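DNA polymerase III subunit beta (Helicobacter pylori 26695, PDB 4S3I) probably confers DNA tethering and processivity on DNA polymerases and other proteins as the ring-shaped beta sliding clamp of the replication machinery. Local coordinates at residues V340-E345 with P349-E354; T177-Y182 with F327-N332; E264-S269 with A289-L294; S171-D176 with P245-I250; D138-I143 with I159-D164. All coordinates share one frame; numbering follows the deposited sequence.

Contact 1 of 5, residues V340-E345 with P349-E354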
# COMPACT_ATOMS: atom_id res chain seq x y z
N VAL A 340 25.59 21.83 2.64
CA VAL A 340 26.54 22.38 3.57
C VAL A 340 26.15 21.98 4.96
O VAL A 340 24.99 22.15 5.38
CB VAL A 340 26.63 23.90 3.45
CG1 VAL A 340 27.55 24.47 4.53
CG2 VAL A 340 27.12 24.27 2.06
N LEU A 341 27.12 21.42 5.68
CA LEU A 341 26.93 21.05 7.07
C LEU A 341 27.70 22.07 7.90
O LEU A 341 28.93 22.15 7.80
CB LEU A 341 27.49 19.64 7.30
CG LEU A 341 27.61 19.22 8.76
CD1 LEU A 341 26.23 19.10 9.36
CD2 LEU A 341 28.35 17.88 8.88
N ARG A 342 26.99 22.85 8.72
CA ARG A 342 27.64 23.85 9.56
C ARG A 342 27.62 23.43 11.02
O ARG A 342 26.56 23.12 11.58
CB ARG A 342 26.96 25.23 9.42
CG ARG A 342 26.82 25.73 8.01
CD ARG A 342 26.45 27.22 7.98
NE ARG A 342 26.00 27.63 6.65
CZ ARG A 342 26.82 27.96 5.65
NH1 ARG A 342 28.14 27.94 5.83
NH2 ARG A 342 26.33 28.32 4.47
N CYS A 343 28.79 23.44 11.65
CA CYS A 343 28.93 22.91 13.01
C CYS A 343 29.73 23.84 13.91
O CYS A 343 30.57 24.62 13.45
CB CYS A 343 29.68 21.58 12.99
SG CYS A 343 28.95 20.23 12.02
N ASN A 344 29.48 23.71 15.21
CA ASN A 344 30.38 24.24 16.22
C ASN A 344 30.93 23.05 16.98
O ASN A 344 31.50 22.14 16.38
CB ASN A 344 29.65 25.23 17.13
CG ASN A 344 29.25 26.49 16.41
OD1 ASN A 344 30.09 27.13 15.77
ND2 ASN A 344 27.97 26.84 16.47
N GLU A 345 30.73 23.01 18.30
CA GLU A 345 31.13 21.85 19.09
C GLU A 345 30.25 20.63 18.77
O GLU A 345 29.09 20.78 18.37
CB GLU A 345 31.09 22.19 20.58
CG GLU A 345 32.36 21.83 21.35
CD GLU A 345 33.62 22.34 20.68
OE1 GLU A 345 34.53 21.51 20.42
OE2 GLU A 345 33.71 23.56 20.40
N PRO A 349 24.16 22.14 18.54
CA PRO A 349 23.28 22.05 17.37
C PRO A 349 24.03 22.33 16.08
O PRO A 349 24.90 23.22 16.05
CB PRO A 349 22.26 23.16 17.62
CG PRO A 349 22.18 23.26 19.12
CD PRO A 349 23.56 22.94 19.63
N PHE A 350 23.71 21.60 15.02
CA PHE A 350 24.33 21.86 13.73
C PHE A 350 23.28 22.06 12.66
O PHE A 350 22.12 21.69 12.83
CB PHE A 350 25.26 20.71 13.34
CG PHE A 350 24.57 19.37 13.22
CD1 PHE A 350 24.08 18.93 11.99
CD2 PHE A 350 24.44 18.55 14.33
CE1 PHE A 350 23.47 17.67 11.88
CE2 PHE A 350 23.82 17.31 14.23
CZ PHE A 350 23.34 16.87 13.00
N LEU A 351 23.71 22.63 11.54
CA LEU A 351 22.78 23.08 10.51
C LEU A 351 23.03 22.33 9.22
O LEU A 351 24.19 22.08 8.86
CB LEU A 351 22.96 24.59 10.28
CG LEU A 351 21.91 25.32 9.44
CD1 LEU A 351 20.64 25.51 10.25
CD2 LEU A 351 22.41 26.65 8.89
N ILE A 352 21.96 21.98 8.52
CA ILE A 352 22.06 21.41 7.18
C ILE A 352 21.30 22.31 6.23
O ILE A 352 20.16 22.66 6.49
CB ILE A 352 21.50 19.96 7.13
CG1 ILE A 352 22.44 19.01 7.87
CG2 ILE A 352 21.30 19.48 5.69
CD1 ILE A 352 21.87 17.62 8.09
N GLN A 353 21.94 22.71 5.13
CA GLN A 353 21.26 23.57 4.16
C GLN A 353 21.81 23.36 2.76
O GLN A 353 22.83 22.67 2.59
CB GLN A 353 21.33 25.04 4.59
CG GLN A 353 22.71 25.66 4.49
CD GLN A 353 22.78 27.05 5.11
OE1 GLN A 353 23.84 27.67 5.13
NE2 GLN A 353 21.65 27.55 5.63
N GLU A 354 21.13 23.92 1.77
CA GLU A 354 21.57 23.75 0.40
C GLU A 354 22.92 24.41 0.21
O GLU A 354 23.29 25.33 0.95
CB GLU A 354 20.57 24.37 -0.60
CG GLU A 354 19.18 23.75 -0.59
CD GLU A 354 18.32 24.16 -1.79
OE1 GLU A 354 18.76 25.02 -2.59
OE2 GLU A 354 17.21 23.61 -1.95
O HOH W 1 26.00 25.28 17.38

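Contact 2 of 5, residues T177-Y182 with F327-N332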
# COMPACT_ATOMS: atom_id res chain seq x y z
N THR A 177 11.11 20.28 18.48
CA THR A 177 12.05 20.44 19.61
C THR A 177 13.39 19.69 19.52
O THR A 177 14.32 20.02 20.26
CB THR A 177 11.41 20.15 21.00
OG1 THR A 177 11.11 18.75 21.12
CG2 THR A 177 10.16 20.99 21.19
N LYS A 178 13.49 18.70 18.64
CA LYS A 178 14.77 18.03 18.39
C LYS A 178 15.42 18.66 17.17
O LYS A 178 16.65 18.64 17.00
CB LYS A 178 14.57 16.54 18.11
CG LYS A 178 14.03 15.72 19.27
CD LYS A 178 14.91 15.83 20.50
CE LYS A 178 14.69 14.68 21.48
NZ LYS A 178 15.65 13.56 21.26
N ARG A 179 14.58 19.21 16.30
CA ARG A 179 15.03 19.79 15.05
C ARG A 179 14.06 20.88 14.64
O ARG A 179 12.92 20.94 15.12
CB ARG A 179 15.10 18.73 13.96
CG ARG A 179 13.88 17.83 13.95
CD ARG A 179 13.92 16.83 12.85
NE ARG A 179 12.78 15.92 12.94
CZ ARG A 179 12.42 15.10 11.96
NH1 ARG A 179 13.12 15.08 10.84
NH2 ARG A 179 11.37 14.30 12.11
N LEU A 180 14.53 21.75 13.77
CA LEU A 180 13.78 22.93 13.39
C LEU A 180 14.13 23.20 11.94
O LEU A 180 15.32 23.25 11.59
CB LEU A 180 14.18 24.11 14.28
CG LEU A 180 13.57 25.48 14.00
CD1 LEU A 180 13.19 26.15 15.31
CD2 LEU A 180 14.55 26.33 13.23
N SER A 181 13.11 23.31 11.10
CA SER A 181 13.33 23.59 9.69
C SER A 181 12.65 24.90 9.37
O SER A 181 11.54 25.17 9.85
CB SER A 181 12.79 22.48 8.79
OG SER A 181 13.57 21.31 8.92
N TYR A 182 13.32 25.71 8.57
CA TYR A 182 12.80 27.04 8.27
C TYR A 182 13.17 27.47 6.86
O TYR A 182 14.08 26.91 6.24
CB TYR A 182 13.33 28.07 9.27
CG TYR A 182 14.83 28.28 9.19
CD1 TYR A 182 15.69 27.51 9.96
CD2 TYR A 182 15.38 29.25 8.36
CE1 TYR A 182 17.06 27.69 9.91
CE2 TYR A 182 16.75 29.44 8.30
CZ TYR A 182 17.58 28.65 9.07
OH TYR A 182 18.95 28.83 9.03
N PHE A 327 18.74 13.32 9.93
CA PHE A 327 19.73 13.74 8.96
C PHE A 327 19.20 13.47 7.56
O PHE A 327 19.30 14.31 6.66
CB PHE A 327 21.04 12.97 9.19
CG PHE A 327 22.28 13.70 8.75
CD1 PHE A 327 22.59 13.82 7.40
CD2 PHE A 327 23.13 14.28 9.69
CE1 PHE A 327 23.76 14.50 6.97
CE2 PHE A 327 24.29 14.96 9.28
CZ PHE A 327 24.61 15.07 7.91
N LEU A 328 18.62 12.28 7.37
CA LEU A 328 18.09 11.94 6.05
C LEU A 328 16.97 12.89 5.66
O LEU A 328 16.92 13.36 4.52
CB LEU A 328 17.57 10.49 6.03
CG LEU A 328 18.62 9.41 5.92
CD1 LEU A 328 17.99 8.02 6.03
CD2 LEU A 328 19.38 9.56 4.61
N GLU A 329 16.08 13.18 6.60
CA GLU A 329 14.98 14.07 6.27
C GLU A 329 15.49 15.47 5.93
O GLU A 329 14.97 16.11 5.03
CB GLU A 329 13.91 14.08 7.38
CG GLU A 329 13.22 12.71 7.49
CD GLU A 329 12.00 12.71 8.42
OE1 GLU A 329 11.10 11.88 8.18
OE2 GLU A 329 11.94 13.51 9.37
N ALA A 330 16.52 15.92 6.62
CA ALA A 330 17.09 17.24 6.30
C ALA A 330 17.66 17.26 4.88
O ALA A 330 17.54 18.25 4.17
CB ALA A 330 18.15 17.63 7.32
N LEU A 331 18.24 16.14 4.46
CA LEU A 331 18.81 16.07 3.11
C LEU A 331 17.69 15.99 2.06
O LEU A 331 17.77 16.60 0.99
CB LEU A 331 19.75 14.87 2.98
CG LEU A 331 21.03 14.90 3.83
CD1 LEU A 331 21.85 13.66 3.55
CD2 LEU A 331 21.86 16.18 3.59
N ASN A 332 16.64 15.22 2.37
CA ASN A 332 15.47 15.13 1.47
C ASN A 332 14.86 16.50 1.16
O ASN A 332 14.31 16.72 0.09
CB ASN A 332 14.39 14.21 2.07
CG ASN A 332 14.85 12.77 2.20
OD1 ASN A 332 15.78 12.33 1.52
ND2 ASN A 332 14.17 12.01 3.08

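Contact 3 of 5, residues E264-S269 with A289-L294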
# COMPACT_ATOMS: atom_id res chain seq x y z
N GLU A 264 23.67 12.86 -2.14
CA GLU A 264 23.25 11.49 -2.42
C GLU A 264 24.20 10.47 -1.80
O GLU A 264 23.75 9.41 -1.33
CB GLU A 264 23.08 11.25 -3.93
CG GLU A 264 21.89 11.98 -4.56
CD GLU A 264 20.55 11.70 -3.86
OE1 GLU A 264 20.27 10.54 -3.50
OE2 GLU A 264 19.76 12.65 -3.67
N GLU A 265 25.49 10.76 -1.79
CA GLU A 265 26.43 9.87 -1.11
C GLU A 265 26.14 9.78 0.38
O GLU A 265 26.19 8.69 0.97
CB GLU A 265 27.88 10.31 -1.31
CG GLU A 265 28.46 9.94 -2.66
CD GLU A 265 29.97 10.18 -2.71
OE1 GLU A 265 30.43 11.20 -2.14
OE2 GLU A 265 30.68 9.35 -3.32
N PHE A 266 25.87 10.91 1.00
CA PHE A 266 25.49 10.90 2.41
C PHE A 266 24.16 10.15 2.67
O PHE A 266 24.08 9.40 3.63
CB PHE A 266 25.47 12.32 3.00
CG PHE A 266 26.80 12.72 3.60
CD1 PHE A 266 27.92 12.87 2.79
CD2 PHE A 266 26.94 12.87 4.97
CE1 PHE A 266 29.18 13.19 3.35
CE2 PHE A 266 28.17 13.20 5.53
CZ PHE A 266 29.30 13.35 4.72
N LYS A 267 23.14 10.38 1.83
CA LYS A 267 21.88 9.66 1.97
C LYS A 267 22.15 8.16 1.91
O LYS A 267 21.66 7.40 2.73
CB LYS A 267 20.89 10.02 0.85
CG LYS A 267 20.16 11.37 0.98
CD LYS A 267 19.21 11.53 -0.22
CE LYS A 267 18.44 12.85 -0.18
NZ LYS A 267 17.51 12.96 -1.35
N GLU A 268 22.93 7.75 0.92
CA GLU A 268 23.17 6.33 0.67
C GLU A 268 23.93 5.71 1.85
O GLU A 268 23.62 4.60 2.30
CB GLU A 268 23.93 6.18 -0.65
CG GLU A 268 24.08 4.77 -1.15
CD GLU A 268 24.95 4.70 -2.41
OE1 GLU A 268 25.18 3.58 -2.91
OE2 GLU A 268 25.39 5.78 -2.89
N SER A 269 24.90 6.44 2.37
CA SER A 269 25.74 5.95 3.46
C SER A 269 24.97 5.86 4.77
O SER A 269 25.11 4.89 5.52
CB SER A 269 26.98 6.84 3.61
OG SER A 269 27.80 6.75 2.46
N ALA A 289 34.83 10.68 4.56
CA ALA A 289 33.71 10.75 5.49
C ALA A 289 33.45 9.33 5.92
O ALA A 289 33.24 8.47 5.07
CB ALA A 289 32.47 11.34 4.82
N LEU A 290 33.48 9.08 7.23
CA LEU A 290 33.31 7.74 7.75
C LEU A 290 31.96 7.67 8.45
O LEU A 290 31.59 8.59 9.17
CB LEU A 290 34.41 7.40 8.77
CG LEU A 290 35.92 7.49 8.49
CD1 LEU A 290 36.34 6.57 7.36
CD2 LEU A 290 36.43 8.94 8.25
N PHE A 291 31.25 6.56 8.29
CA PHE A 291 29.95 6.40 8.95
C PHE A 291 29.94 5.09 9.73
O PHE A 291 30.25 4.05 9.17
CB PHE A 291 28.83 6.36 7.91
CG PHE A 291 28.80 7.54 6.97
CD1 PHE A 291 27.83 8.54 7.11
CD2 PHE A 291 29.70 7.64 5.92
CE1 PHE A 291 27.79 9.63 6.23
CE2 PHE A 291 29.67 8.71 5.03
CZ PHE A 291 28.71 9.71 5.18
N GLU A 292 29.57 5.15 11.01
CA GLU A 292 29.50 3.95 11.84
C GLU A 292 28.20 3.90 12.63
O GLU A 292 27.78 4.91 13.18
CB GLU A 292 30.68 3.91 12.84
CG GLU A 292 32.05 3.66 12.22
CD GLU A 292 33.19 3.82 13.22
OE1 GLU A 292 33.44 4.96 13.67
OE2 GLU A 292 33.85 2.80 13.53
N SER A 293 27.59 2.73 12.69
CA SER A 293 26.38 2.55 13.49
C SER A 293 26.71 2.83 14.95
O SER A 293 27.78 2.46 15.43
CB SER A 293 25.84 1.13 13.34
OG SER A 293 26.79 0.17 13.75
N LEU A 294 25.80 3.50 15.66
CA LEU A 294 26.09 3.96 17.01
C LEU A 294 25.25 3.26 18.08
O LEU A 294 25.79 2.74 19.06
CB LEU A 294 25.93 5.49 17.08
CG LEU A 294 26.34 6.28 18.32
CD1 LEU A 294 27.79 6.01 18.73
CD2 LEU A 294 26.15 7.76 18.03

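Contact 4 of 5, residues S171-D176 with P245-I250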
# COMPACT_ATOMS: atom_id res chain seq x y z
N SER A 171 8.26 34.07 6.41
CA SER A 171 9.06 32.98 6.96
C SER A 171 8.16 31.80 7.29
O SER A 171 7.05 31.98 7.81
CB SER A 171 9.83 33.43 8.20
OG SER A 171 10.62 34.56 7.93
N VAL A 172 8.65 30.61 6.98
CA VAL A 172 7.89 29.38 7.18
C VAL A 172 8.76 28.48 8.04
O VAL A 172 9.92 28.22 7.70
CB VAL A 172 7.53 28.72 5.84
CG1 VAL A 172 6.70 27.49 6.07
CG2 VAL A 172 6.78 29.70 4.94
N VAL A 173 8.21 28.03 9.17
CA VAL A 173 8.99 27.31 10.20
C VAL A 173 8.21 26.13 10.77
O VAL A 173 7.02 26.27 11.09
CB VAL A 173 9.34 28.23 11.38
CG1 VAL A 173 10.31 27.54 12.33
CG2 VAL A 173 9.94 29.55 10.90
N GLY A 174 8.87 24.99 10.89
CA GLY A 174 8.31 23.87 11.63
C GLY A 174 9.35 23.38 12.63
O GLY A 174 10.55 23.45 12.36
N THR A 175 8.91 22.90 13.79
CA THR A 175 9.85 22.26 14.71
C THR A 175 9.17 21.22 15.59
O THR A 175 7.96 21.32 15.84
CB THR A 175 10.59 23.29 15.59
OG1 THR A 175 11.35 22.61 16.59
CG2 THR A 175 9.60 24.21 16.27
N ASP A 176 9.95 20.25 16.07
CA ASP A 176 9.45 19.27 17.03
C ASP A 176 10.32 19.22 18.28
O ASP A 176 10.30 18.23 19.02
CB ASP A 176 9.38 17.86 16.41
CG ASP A 176 10.74 17.36 15.93
OD1 ASP A 176 11.77 17.97 16.30
OD2 ASP A 176 10.78 16.34 15.20
N PRO A 245 7.22 29.85 19.35
CA PRO A 245 8.51 30.30 19.91
C PRO A 245 9.34 31.03 18.85
O PRO A 245 9.28 30.63 17.69
CB PRO A 245 9.20 28.99 20.30
CG PRO A 245 8.54 27.93 19.42
CD PRO A 245 7.11 28.38 19.31
N ASP A 246 10.08 32.06 19.23
CA ASP A 246 10.95 32.69 18.23
C ASP A 246 12.13 31.78 17.89
O ASP A 246 13.02 31.55 18.72
CB ASP A 246 11.41 34.09 18.64
CG ASP A 246 11.93 34.90 17.45
OD1 ASP A 246 11.81 34.41 16.30
OD2 ASP A 246 12.43 36.02 17.67
N TYR A 247 12.12 31.27 16.67
CA TYR A 247 13.16 30.35 16.23
C TYR A 247 14.50 31.07 16.05
O TYR A 247 15.55 30.43 16.10
CB TYR A 247 12.74 29.66 14.93
CG TYR A 247 12.93 30.48 13.68
CD1 TYR A 247 11.95 31.36 13.23
CD2 TYR A 247 14.09 30.36 12.92
CE1 TYR A 247 12.12 32.10 12.07
CE2 TYR A 247 14.28 31.09 11.77
CZ TYR A 247 13.29 31.96 11.35
OH TYR A 247 13.47 32.69 10.20
N GLN A 248 14.45 32.38 15.85
CA GLN A 248 15.67 33.14 15.59
C GLN A 248 16.61 33.13 16.79
O GLN A 248 17.83 33.14 16.63
CB GLN A 248 15.32 34.59 15.24
CG GLN A 248 16.16 35.14 14.10
CD GLN A 248 15.75 34.55 12.77
OE1 GLN A 248 14.57 34.35 12.51
NE2 GLN A 248 16.73 34.28 11.91
N LYS A 249 16.03 33.08 17.99
CA LYS A 249 16.79 33.13 19.23
C LYS A 249 17.57 31.84 19.50
O LYS A 249 18.47 31.82 20.35
CB LYS A 249 15.86 33.45 20.41
CG LYS A 249 14.77 34.49 20.10
CD LYS A 249 15.25 35.93 20.28
CE LYS A 249 16.06 36.46 19.09
NZ LYS A 249 15.23 37.17 18.07
N ILE A 250 17.22 30.78 18.78
CA ILE A 250 17.83 29.46 18.98
C ILE A 250 18.91 29.16 17.94
O ILE A 250 19.79 28.33 18.16
CB ILE A 250 16.78 28.34 18.93
CG1 ILE A 250 15.38 28.92 19.14
CG2 ILE A 250 17.10 27.26 19.95
CD1 ILE A 250 14.30 27.89 19.49

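Contact 5 of 5, residues D138-I143 with I159-D164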
# COMPACT_ATOMS: atom_id res chain seq x y z
N ASP A 138 6.05 24.26 -1.75
CA ASP A 138 7.36 23.62 -1.70
C ASP A 138 7.89 23.70 -0.27
O ASP A 138 8.35 22.71 0.29
CB ASP A 138 8.31 24.32 -2.67
CG ASP A 138 9.64 23.59 -2.82
OD1 ASP A 138 9.62 22.35 -3.00
OD2 ASP A 138 10.71 24.24 -2.76
N ALA A 139 7.79 24.88 0.33
CA ALA A 139 8.17 25.07 1.72
C ALA A 139 7.34 24.15 2.63
O ALA A 139 7.88 23.52 3.54
CB ALA A 139 8.00 26.55 2.13
N PHE A 140 6.03 24.10 2.40
CA PHE A 140 5.15 23.27 3.22
C PHE A 140 5.56 21.79 3.12
O PHE A 140 5.66 21.09 4.12
CB PHE A 140 3.68 23.42 2.77
CG PHE A 140 3.03 24.70 3.21
CD1 PHE A 140 3.68 25.58 4.06
CD2 PHE A 140 1.74 25.01 2.77
CE1 PHE A 140 3.08 26.77 4.46
CE2 PHE A 140 1.13 26.20 3.17
CZ PHE A 140 1.80 27.07 4.02
N LYS A 141 5.77 21.32 1.90
CA LYS A 141 6.09 19.90 1.71
C LYS A 141 7.45 19.56 2.33
O LYS A 141 7.66 18.46 2.84
CB LYS A 141 6.07 19.54 0.23
CG LYS A 141 6.17 18.06 -0.05
CD LYS A 141 6.65 17.79 -1.48
CE LYS A 141 6.77 16.29 -1.75
NZ LYS A 141 7.63 15.96 -2.93
N LYS A 142 8.37 20.52 2.30
CA LYS A 142 9.73 20.24 2.77
C LYS A 142 9.80 20.24 4.28
O LYS A 142 10.61 19.54 4.88
CB LYS A 142 10.71 21.24 2.15
CG LYS A 142 11.09 20.91 0.73
CD LYS A 142 11.94 22.01 0.07
CE LYS A 142 12.41 21.59 -1.33
NZ LYS A 142 12.97 22.77 -2.06
N ILE A 143 8.92 21.01 4.90
CA ILE A 143 8.98 21.21 6.35
C ILE A 143 8.06 20.26 7.10
O ILE A 143 8.31 19.89 8.25
CB ILE A 143 8.67 22.69 6.67
CG1 ILE A 143 9.79 23.57 6.12
CG2 ILE A 143 8.48 22.94 8.17
CD1 ILE A 143 9.60 25.06 6.40
N ILE A 159 2.38 24.53 11.41
CA ILE A 159 3.45 25.22 10.70
C ILE A 159 3.28 26.73 10.85
O ILE A 159 2.16 27.26 10.73
CB ILE A 159 3.52 24.79 9.23
CG1 ILE A 159 4.76 25.38 8.54
CG2 ILE A 159 2.24 25.18 8.49
CD1 ILE A 159 5.16 24.60 7.31
N LEU A 160 4.38 27.41 11.15
CA LEU A 160 4.34 28.86 11.32
C LEU A 160 4.48 29.59 9.98
O LEU A 160 5.37 29.28 9.20
CB LEU A 160 5.44 29.33 12.26
CG LEU A 160 5.66 30.85 12.28
CD1 LEU A 160 4.42 31.59 12.80
CD2 LEU A 160 6.90 31.23 13.09
N MET A 161 3.59 30.55 9.74
CA MET A 161 3.77 31.50 8.64
C MET A 161 3.90 32.88 9.23
O MET A 161 2.93 33.43 9.78
CB MET A 161 2.59 31.45 7.66
CG MET A 161 2.45 30.12 6.92
SD MET A 161 0.94 30.04 5.96
CE MET A 161 1.36 31.11 4.57
N GLN A 162 5.09 33.45 9.15
CA GLN A 162 5.35 34.76 9.71
C GLN A 162 5.49 35.79 8.60
O GLN A 162 6.40 35.69 7.76
CB GLN A 162 6.63 34.73 10.56
CG GLN A 162 6.85 35.95 11.44
CD GLN A 162 7.98 35.73 12.44
OE1 GLN A 162 7.75 35.38 13.60
NE2 GLN A 162 9.22 35.92 11.99
N PHE A 163 4.59 36.77 8.59
CA PHE A 163 4.57 37.80 7.55
C PHE A 163 5.26 39.06 8.03
O PHE A 163 4.88 39.62 9.06
CB PHE A 163 3.13 38.15 7.16
CG PHE A 163 2.39 37.02 6.51
CD1 PHE A 163 2.41 36.86 5.13
CD2 PHE A 163 1.64 36.12 7.26
CE1 PHE A 163 1.72 35.83 4.51
CE2 PHE A 163 0.95 35.07 6.65
CZ PHE A 163 0.98 34.93 5.27
N ASP A 164 6.26 39.51 7.28
CA ASP A 164 6.86 40.83 7.50
C ASP A 164 6.49 41.73 6.32
O ASP A 164 7.12 41.67 5.26
CB ASP A 164 8.39 40.72 7.62
CG ASP A 164 9.06 42.05 7.96
OD1 ASP A 164 8.71 43.11 7.38
OD2 ASP A 164 9.95 42.04 8.83

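Contact 1 of 5, residues V340-E345 with P349-E354
Arg342 grips the side-chain oxygen of Gln353 side-on with two nitrogens: NE lies 2.6 Å from OE1 of Gln353, and NH2 of Arg342 reaches the same OE1 at 2.7 Å. The acceptor sits in the guanidinium plane, yet the amide is turned 83° against that plane. The NH2 donor lies in the carbonyl plane, whereas NE stands above it. CG of Gln353 lies between its backbone N and carbonyl carbon (chi1 70°), and the extended chain beyond carries the amide across to the arginine. CG1 of Val340 covers one face of the guanidinium.

Four backbone bonds join the strands as an antiparallel ladder, with Val340–Gln353 and Arg342–Leu351 as hydrogen-bonded pairs flanking the non-hydrogen-bonded pair Leu341–Ile352. Near the turn, a water accepts from Asn344 ND2 and donates to Pro349 O.

On the opposite face of this beta hairpin, CD1 of Leu341 meets CD1 of Phe350 at 3.4 Å, and SG of Cys343 rests 3.9 Å from CB of Phe350. Phe327 of helix 324-332 packs on this apolar side.

The polar ends are shared with neighbouring strands: Arg342 NH1 bonds to Ser258 OG, and Gln353 NE2 to Ser368 OG. The chemistry implies a hairpin apolar toward the helix, with Arg342 and Gln353 set among Val340 and Leu351 on the other face, where bonds to both its oxygen and its nitrogen probably fix the amide's rotation.

Contact 2 of 5, residues T177-Y182 with F327-N332
Strand 179-182 and helix 327-332 keep their backbones well apart, and Arg179 and Glu329 bridge the gap, both side chains setting out toward the other segment. The two chains meet at about a right angle and form a salt bridge. NH1 of Arg179 lies 2.5 Å from OE2 of Glu329, with an angle of 155° at the hydrogen, although the exact shortness of this bond is doubtful. NH2 of Arg179 adds a weak second bond to the same OE2 at 2.9 Å. Both donors thus converge from the terminal end of the guanidinium on one carboxylate oxygen, and the two flat groups are nearly coplanar, their planes 15° apart.

The reach of the arginine follows from its shape, the chain running extended from CG to NE. Glu329 also extends beyond CG.

NE, on another side of the guanidinium, makes a salt bridge with Asp176 OD2. Held between two acidic residues, the buried arginine probably keeps its charge, and the paired bonds probably restrict its rotation. This long-range ion pair ties a strand of the central domain to a helix of the C-terminal domain, at a junction where, as in the beta sliding clamp family, the sheets of successive domains join into one continuous layer.

Contact 3 of 5, residues E264-S269 with A289-L294
The rings of Phe266 and Phe291 form a T-shaped (edge-to-face) pair, with the edge of Phe291 directed at a face of Phe266. Their centroids are 4.8 Å apart and the planes make an angle of 72°. CZ of Phe291 stands over the centre of the Phe266 ring, its nearest atom there being CE2 of Phe266 at 3.5 Å. One face of Phe291 is in turn covered by Ser269, whose CB sits over the ring centre, 3.5 Å from the centroid and only 9° off the ring normal, a well-centred CH-pi contact.

This is helix-on-sheet packing within the C-terminal domain, in the alpha/beta pattern of the DNA clamp fold: helix 263-273 lies against the sheet containing strand 288-293. The axes of the segments 264-269 and 289-293 pass 10.1 Å apart and run in roughly the same direction, at 22°. Phe291 spans that gap. With CG anti to the carbonyl carbon, its ring enters between Phe266 and Ser269, which lie less than one helical turn apart.

Ala289, two residues earlier on the same side of the strand, adds its CB at 3.8 Å from CZ of Phe266. Leu282 of the adjacent strand 279-284 touches both phenylalanines, while Phe339 makes a further edge-to-face contact with Phe266 and Phe327 of helix 324-332 also packs on it.

The hydroxyl of Ser269 is satisfied inside its own helix: OG donates to Glu265 O at 2.9 Å, and Ser269 N reaches that same oxygen from the opposite face of the carbonyl plane.

Contact 4 of 5, residues S171-D176 with P245-I250
Val173 lays its CG2 methyl over one face of the Tyr247 ring, 3.9 Å from the centroid and 30° off the ring normal. The CH-pi contact is displaced toward one side of the ring: CG2 of Val173 is 3.6 Å from CE1 of Tyr247, with CD1 equally close. The other methyl, CG1 of Val173, turns to the root of the tyrosine and lies 4.1 Å from CB of Tyr247. CG2 thus covers the ring face and CG1 the CB stem. On the tyrosine side, a chi1 of 80° tucks CG in over the residue's own backbone, which turns one ring face toward Val173.

Farther out, the phenol end runs along the strand toward Ser171, though the separation of 4.1 Å between Ser171 OG and Tyr247 OH makes this mere proximity; the serine hydroxyl has a weak hydrogen bond with Gln184 OE1.

Segment 245-250 belongs to the connection between the central and C-terminal domains, and the tyrosine packs that linker against the sheet. Leu180 and Gln184 of strand 179-185 also touch the Tyr247 side chain, and Tyr182 meets it ring to ring at about 30° between planes. Strand 169-175 therefore carries the linker on its Val173 side, while Val172 points away from it and packs against Phe140 and Ile143 of helix 135-143.

Contact 5 of 5, residues D138-I143 with I159-D164
Apolar packing carries this contact, and the CD1 methyl of Ile159 is at its centre. That methyl lies 3.7 Å from CD1 of Phe140 and 3.8 Å from CG2 of Ile143, filling the groove between two residues nearly one helical turn apart. Ile159 has CG1 anti to its backbone N (chi1 -172°), which sends the branch toward the helix; it crosses both helical side chains at about a right angle.

The second kind is a Met-aromatic contact. SD of Met161 approaches the rim of the Phe140 ring, 3.7 Å from CZ and 5.0 Å from the centroid, 84° off the ring normal. The sulfur is thus practically in the ring plane and faces the ring's C-H edge. A bend at chi3 (75°) brings the CE methyl of Met161 back within 4.1 Å of CZ of Phe140.

A salt bridge pairs Lys142 NZ and Asp138 OD2 along the helix at 2.8 Å, and both also bond to the backbone of Ala365.

Leu206, Ile209 and Leu210 of helix 203-212 also pack on Phe140. With no hydrogen bond between the segments, helix 135-143 is joined to strand 158-164 by shape and dispersion, with the sulfur probably adding a modest electrostatic attraction to the positive ring edge.

Along the chain contact 5 comes first, followed by contacts 4 and 2, whose segments alternate; contact 3 falls between the two segments of contact 2, and contact 1 closes the series. Contacts 5, 4, 2 and 1 reach one eight-stranded antiparallel sheet, in which strands 158-164, 169-175 and 179-185 of the central domain continue through 368-371 into 350-354 and 338-343 of the C-terminal domain. Centres of contacts 4 and 5 are about 10 Å apart. Contact 3 belongs to the separate four-stranded sheet, its centre about 29 Å from that of contact 5, but meets contact 2 where helices 263-273 and 324-332 pack. Contacts 2 and 4 join the two domains; the others pack within one.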